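Local coordinates for protein AlyGC (Glaciecola chathamensis, PDB 5GKD) that is a family 6 polysaccharide lyase that breaks down alginate and carries a calcium ion in its N-terminal beta-helical part, at residues A1-Q13 and D22-V36. Numbering follows the deposited sequence.
Sequences ADLLVKTPEAYDQ and DDIILANGTWRDFEV
The Phe34 ring is held on both faces: Pro8 CG sits over one, 4.3 Å from the ring centroid in a CH-pi contact, and Val36 CG2 lies over the centre of the opposite one. Its CZ edge points at the face of Tyr11 in a T-shaped pair, planes at 84°. With Tyr11 CG anti to the backbone N (chi1 165°), that side chain reaches down from the helix so that CD1 touches Ile24 CG2 and Leu26 CD2, while its hydroxyl bonds to Leu37 O. Trp31 takes Leu26 CD2 over one face, toward the rim; at its edge lie Thr7 O and Val5 O, the latter 3.5 Å from CH2, and NE1 donates in the ring plane to Ala27 O at 3.0 Å, which helps hold the indole in its rotation.

All this closes the N-terminal end of a parallel beta-helix of the pectate-lyase-like kind: strand 2-5, helix 8-17 and strand 23-26 form a right-handed crossover, and the helix caps the first coil. Parallel pairing alternates from Asp23 N to Ala1 O through to Ala27 N to Val5 O; Ile25 N-H points almost straight at Leu3 O (175°) but arrives from above the carbonyl plane. At the chain start, Ala1 N forms a salt bridge with Asp22 OD1 (2.6 Å), approaching on its anti side, somewhat out of the carboxylate plane. Asp2 and Asp23 run side by side, Asp2 OD1 4.2 Å from Asp23 OD2; a water donating to Asp2 OD1 and, weakly, to Asp23 OD2, and the Asp23-Arg51 salt bridge, would be expected to soften their repulsion.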
loop_
_atom_site.group_PDB
_atom_site.type_symbol
_atom_site.label_atom_id
_atom_site.label_comp_id
_atom_site.label_asym_id
_atom_site.label_seq_id
_atom_site.Cartn_x
_atom_site.Cartn_y
_atom_site.Cartn_z
ATOM N N ALA A 1 4.151 46.423 -24.166
ATOM C CA ALA A 1 4.495 45.674 -25.379
ATOM C C ALA A 1 4.279 44.171 -25.172
ATOM O O ALA A 1 4.435 43.673 -24.061
ATOM C CB ALA A 1 5.930 45.953 -25.774
ATOM N N ASP A 2 3.929 43.455 -26.242
ATOM C CA ASP A 2 3.630 42.027 -26.184
ATOM C C ASP A 2 4.877 41.215 -26.507
ATOM O O ASP A 2 5.527 41.460 -27.521
ATOM C CB ASP A 2 2.510 41.656 -27.156
ATOM C CG ASP A 2 1.167 42.191 -26.735
ATOM O OD1 ASP A 2 1.056 42.690 -25.598
ATOM O OD2 ASP A 2 0.219 42.108 -27.540
ATOM N N LEU A 3 5.182 40.234 -25.658
ATOM C CA LEU A 3 6.386 39.403 -25.718
ATOM C C LEU A 3 5.955 37.935 -25.839
ATOM O O LEU A 3 5.791 37.232 -24.837
ATOM C CB LEU A 3 7.265 39.634 -24.474
ATOM C CG LEU A 3 8.033 40.959 -24.248
ATOM C CD1 LEU A 3 7.158 42.176 -24.329
ATOM C CD2 LEU A 3 8.726 40.968 -22.895
ATOM N N LEU A 4 5.766 37.485 -27.073
ATOM C CA LEU A 4 5.392 36.102 -27.346
ATOM C C LEU A 4 6.583 35.185 -27.084
ATOM O O LEU A 4 7.688 35.447 -27.565
ATOM C CB LEU A 4 4.943 35.975 -28.806
ATOM C CG LEU A 4 3.859 34.994 -29.270
ATOM C CD1 LEU A 4 4.197 34.429 -30.649
ATOM C CD2 LEU A 4 3.578 33.893 -28.273
ATOM N N VAL A 5 6.361 34.106 -26.329
ATOM C CA VAL A 5 7.413 33.143 -26.010
ATOM C C VAL A 5 6.899 31.727 -26.245
ATOM O O VAL A 5 5.719 31.432 -26.031
ATOM C CB VAL A 5 7.917 33.307 -24.564
ATOM C CG1 VAL A 5 8.544 34.675 -24.392
ATOM C CG2 VAL A 5 6.788 33.084 -23.552
ATOM N N LYS A 6 7.786 30.847 -26.700
ATOM C CA LYS A 6 7.393 29.497 -27.069
ATOM C C LYS A 6 8.155 28.416 -26.320
ATOM O O LYS A 6 7.908 27.234 -26.574
ATOM C CB LYS A 6 7.565 29.289 -28.585
ATOM C CG LYS A 6 6.699 30.206 -29.448
ATOM C CD LYS A 6 6.961 30.047 -30.933
ATOM C CE LYS A 6 6.100 31.013 -31.754
ATOM N NZ LYS A 6 6.448 30.950 -33.205
ATOM N N THR A 7 9.064 28.770 -25.419
ATOM C CA THR A 7 9.809 27.816 -24.612
ATOM C C THR A 7 10.019 28.388 -23.218
ATOM O O THR A 7 9.947 29.602 -23.025
ATOM C CB THR A 7 11.187 27.476 -25.204
ATOM O OG1 THR A 7 11.984 28.663 -25.261
ATOM C CG2 THR A 7 11.071 26.871 -26.580
ATOM N N PRO A 8 10.287 27.540 -22.228
ATOM C CA PRO A 8 10.626 28.083 -20.905
ATOM C C PRO A 8 11.833 29.008 -20.928
ATOM O O PRO A 8 11.855 30.001 -20.200
ATOM C CB PRO A 8 10.873 26.824 -20.064
ATOM C CG PRO A 8 10.019 25.813 -20.685
ATOM C CD PRO A 8 10.051 26.091 -22.177
ATOM N N GLU A 9 12.832 28.737 -21.766
ATOM C CA GLU A 9 13.981 29.631 -21.783
ATOM C C GLU A 9 13.635 30.956 -22.452
ATOM O O GLU A 9 14.082 32.012 -22.004
ATOM C CB GLU A 9 15.192 28.959 -22.438
ATOM C CG GLU A 9 14.917 27.766 -23.290
ATOM C CD GLU A 9 14.622 26.496 -22.511
ATOM O OE1 GLU A 9 13.542 25.943 -22.740
ATOM O OE2 GLU A 9 15.456 26.043 -21.692
ATOM N N ALA A 10 12.802 30.935 -23.490
ATOM C CA ALA A 10 12.333 32.200 -24.032
ATOM C C ALA A 10 11.496 32.946 -23.002
ATOM O O ALA A 10 11.561 34.174 -22.919
ATOM C CB ALA A 10 11.538 31.978 -25.321
ATOM N N TYR A 11 10.716 32.220 -22.202
ATOM C CA TYR A 11 10.016 32.850 -21.097
ATOM C C TYR A 11 10.992 33.530 -20.145
ATOM O O TYR A 11 10.785 34.681 -19.757
ATOM C CB TYR A 11 9.163 31.831 -20.349
ATOM C CG TYR A 11 8.730 32.368 -19.009
ATOM C CD1 TYR A 11 7.602 33.163 -18.893
ATOM C CD2 TYR A 11 9.462 32.101 -17.871
ATOM C CE1 TYR A 11 7.207 33.660 -17.678
ATOM C CE2 TYR A 11 9.088 32.603 -16.661
ATOM C CZ TYR A 11 7.955 33.374 -16.565
ATOM O OH TYR A 11 7.607 33.855 -15.335
ATOM N N ASP A 12 12.051 32.827 -19.741
ATOM C CA ASP A 12 13.046 33.436 -18.862
ATOM C C ASP A 12 13.562 34.742 -19.439
ATOM O O ASP A 12 13.716 35.736 -18.718
ATOM C CB ASP A 12 14.234 32.486 -18.632
ATOM C CG ASP A 12 13.871 31.260 -17.801
ATOM O OD1 ASP A 12 12.903 31.314 -17.009
ATOM O OD2 ASP A 12 14.572 30.241 -17.940
ATOM N N GLN A 13 13.850 34.752 -20.743
ATOM C CA GLN A 13 14.458 35.929 -21.348
ATOM C C GLN A 13 13.451 37.058 -21.474
ATOM O O GLN A 13 13.794 38.220 -21.250
ATOM C CB GLN A 13 15.076 35.573 -22.704
ATOM C CG GLN A 13 16.343 34.711 -22.581
ATOM C CD GLN A 13 16.396 33.496 -23.542
ATOM O OE1 GLN A 13 15.924 33.543 -24.678
ATOM N NE2 GLN A 13 16.983 32.418 -23.070
ATOM N N ASP A 22 4.051 45.669 -20.001
ATOM C CA ASP A 22 4.262 44.599 -20.962
ATOM C C ASP A 22 3.453 43.357 -20.601
ATOM O O ASP A 22 3.143 43.111 -19.431
ATOM C CB ASP A 22 5.741 44.236 -21.054
ATOM C CG ASP A 22 6.588 45.353 -21.655
ATOM O OD1 ASP A 22 6.070 46.230 -22.375
ATOM O OD2 ASP A 22 7.794 45.337 -21.400
ATOM N N ASP A 23 3.103 42.586 -21.636
ATOM C CA ASP A 23 2.460 41.277 -21.522
ATOM C C ASP A 23 3.425 40.203 -22.017
ATOM O O ASP A 23 3.902 40.269 -23.153
ATOM C CB ASP A 23 1.169 41.207 -22.346
ATOM C CG ASP A 23 0.080 42.112 -21.818
ATOM O OD1 ASP A 23 0.411 43.104 -21.138
ATOM O OD2 ASP A 23 -1.110 41.833 -22.079
ATOM N N ILE A 24 3.710 39.223 -21.171
ATOM C CA ILE A 24 4.420 38.022 -21.583
ATOM C C ILE A 24 3.363 37.007 -21.994
ATOM O O ILE A 24 2.464 36.690 -21.213
ATOM C CB ILE A 24 5.305 37.485 -20.452
ATOM C CG1 ILE A 24 6.322 38.549 -20.043
ATOM C CG2 ILE A 24 5.975 36.178 -20.880
ATOM C CD1 ILE A 24 7.163 38.186 -18.867
ATOM N N ILE A 25 3.448 36.516 -23.223
ATOM C CA ILE A 25 2.392 35.708 -23.822
ATOM C C ILE A 25 2.924 34.296 -24.054
ATOM O O ILE A 25 3.824 34.083 -24.880
ATOM C CB ILE A 25 1.884 36.328 -25.129
ATOM C CG1 ILE A 25 1.331 37.731 -24.883
ATOM C CG2 ILE A 25 0.828 35.446 -25.750
ATOM C CD1 ILE A 25 0.818 38.389 -26.158
ATOM N N LEU A 26 2.366 33.326 -23.335
ATOM C CA LEU A 26 2.672 31.923 -23.588
ATOM C C LEU A 26 1.936 31.476 -24.842
ATOM O O LEU A 26 0.703 31.525 -24.888
ATOM C CB LEU A 26 2.276 31.041 -22.405
ATOM C CG LEU A 26 2.877 31.305 -21.028
ATOM C CD1 LEU A 26 2.451 30.197 -20.044
ATOM C CD2 LEU A 26 4.397 31.471 -21.103
ATOM N N ALA A 27 2.697 31.046 -25.848
ATOM C CA ALA A 27 2.140 30.597 -27.111
ATOM C C ALA A 27 1.228 29.388 -26.917
ATOM O O ALA A 27 1.465 28.533 -26.067
ATOM C CB ALA A 27 3.275 30.246 -28.089
ATOM N N ASN A 28 0.185 29.320 -27.739
ATOM C CA ASN A 28 -0.741 28.203 -27.699
ATOM C C ASN A 28 0.009 26.888 -27.830
ATOM O O ASN A 28 0.917 26.757 -28.647
ATOM C CB ASN A 28 -1.773 28.333 -28.821
ATOM C CG ASN A 28 -2.706 29.493 -28.611
ATOM O OD1 ASN A 28 -2.893 29.954 -27.485
ATOM N ND2 ASN A 28 -3.310 29.966 -29.684
ATOM N N GLY A 29 -0.371 25.931 -27.007
ATOM C CA GLY A 29 0.232 24.621 -27.015
ATOM C C GLY A 29 0.211 24.030 -25.619
ATOM O O GLY A 29 -0.386 24.582 -24.698
ATOM N N THR A 30 0.884 22.894 -25.492
ATOM C CA THR A 30 0.977 22.149 -24.246
ATOM C C THR A 30 2.374 22.344 -23.661
ATOM O O THR A 30 3.370 21.963 -24.277
ATOM C CB THR A 30 0.667 20.670 -24.489
ATOM O OG1 THR A 30 -0.684 20.539 -24.963
ATOM C CG2 THR A 30 0.844 19.858 -23.223
ATOM N N TRP A 31 2.443 22.966 -22.491
ATOM C CA TRP A 31 3.700 23.200 -21.786
ATOM C C TRP A 31 3.790 22.174 -20.672
ATOM O O TRP A 31 3.096 22.299 -19.661
ATOM C CB TRP A 31 3.768 24.612 -21.212
ATOM C CG TRP A 31 3.617 25.678 -22.218
ATOM C CD1 TRP A 31 2.538 25.913 -23.006
ATOM C CD2 TRP A 31 4.583 26.670 -22.549
ATOM N NE1 TRP A 31 2.773 26.982 -23.816
ATOM C CE2 TRP A 31 4.021 27.474 -23.550
ATOM C CE3 TRP A 31 5.875 26.961 -22.086
ATOM C CZ2 TRP A 31 4.696 28.556 -24.103
ATOM C CZ3 TRP A 31 6.550 28.041 -22.637
ATOM C CH2 TRP A 31 5.961 28.821 -23.640
ATOM N N ARG A 32 4.642 21.170 -20.847
ATOM C CA ARG A 32 4.732 20.076 -19.895
ATOM C C ARG A 32 5.857 20.335 -18.900
ATOM O O ARG A 32 6.912 20.857 -19.262
ATOM C CB ARG A 32 4.940 18.737 -20.613
ATOM C CG ARG A 32 4.907 17.529 -19.674
ATOM C CD ARG A 32 4.104 16.340 -20.199
ATOM N NE ARG A 32 4.037 15.291 -19.177
ATOM C CZ ARG A 32 2.924 14.814 -18.601
ATOM N NH1 ARG A 32 1.707 15.250 -18.944
ATOM N NH2 ARG A 32 3.037 13.875 -17.668
ATOM N N ASP A 33 5.616 19.990 -17.637
ATOM C CA ASP A 33 6.626 20.120 -16.587
ATOM C C ASP A 33 7.181 21.542 -16.512
ATOM O O ASP A 33 8.386 21.747 -16.400
ATOM C CB ASP A 33 7.769 19.120 -16.798
ATOM C CG ASP A 33 7.295 17.671 -16.856
ATOM O OD1 ASP A 33 6.246 17.331 -16.276
ATOM O OD2 ASP A 33 7.997 16.863 -17.485
ATOM N N PHE A 34 6.296 22.532 -16.582
ATOM C CA PHE A 34 6.676 23.941 -16.583
ATOM C C PHE A 34 6.380 24.535 -15.206
ATOM O O PHE A 34 5.235 24.876 -14.907
ATOM C CB PHE A 34 5.923 24.691 -17.678
ATOM C CG PHE A 34 6.446 26.081 -17.943
ATOM C CD1 PHE A 34 7.675 26.489 -17.442
ATOM C CD2 PHE A 34 5.710 26.979 -18.693
ATOM C CE1 PHE A 34 8.152 27.755 -17.697
ATOM C CE2 PHE A 34 6.192 28.257 -18.933
ATOM C CZ PHE A 34 7.411 28.638 -18.436
ATOM N N GLU A 35 7.423 24.687 -14.387
ATOM C CA GLU A 35 7.331 25.365 -13.092
ATOM C C GLU A 35 7.546 26.857 -13.316
ATOM O O GLU A 35 8.680 27.318 -13.432
ATOM C CB GLU A 35 8.351 24.800 -12.109
ATOM C CG GLU A 35 8.084 23.374 -11.703
ATOM C CD GLU A 35 9.106 22.826 -10.715
ATOM O OE1 GLU A 35 9.087 23.230 -9.530
ATOM O OE2 GLU A 35 9.911 21.973 -11.121
ATOM N N VAL A 36 6.455 27.615 -13.372
ATOM C CA VAL A 36 6.490 29.024 -13.736
ATOM C C VAL A 36 6.788 29.846 -12.492
ATOM O O VAL A 36 6.062 29.763 -11.502
ATOM C CB VAL A 36 5.163 29.468 -14.368
ATOM C CG1 VAL A 36 5.203 30.953 -14.694
ATOM C CG2 VAL A 36 4.843 28.626 -15.603
HETATM O O HOH W 1 -1.446 42.732 -24.730
#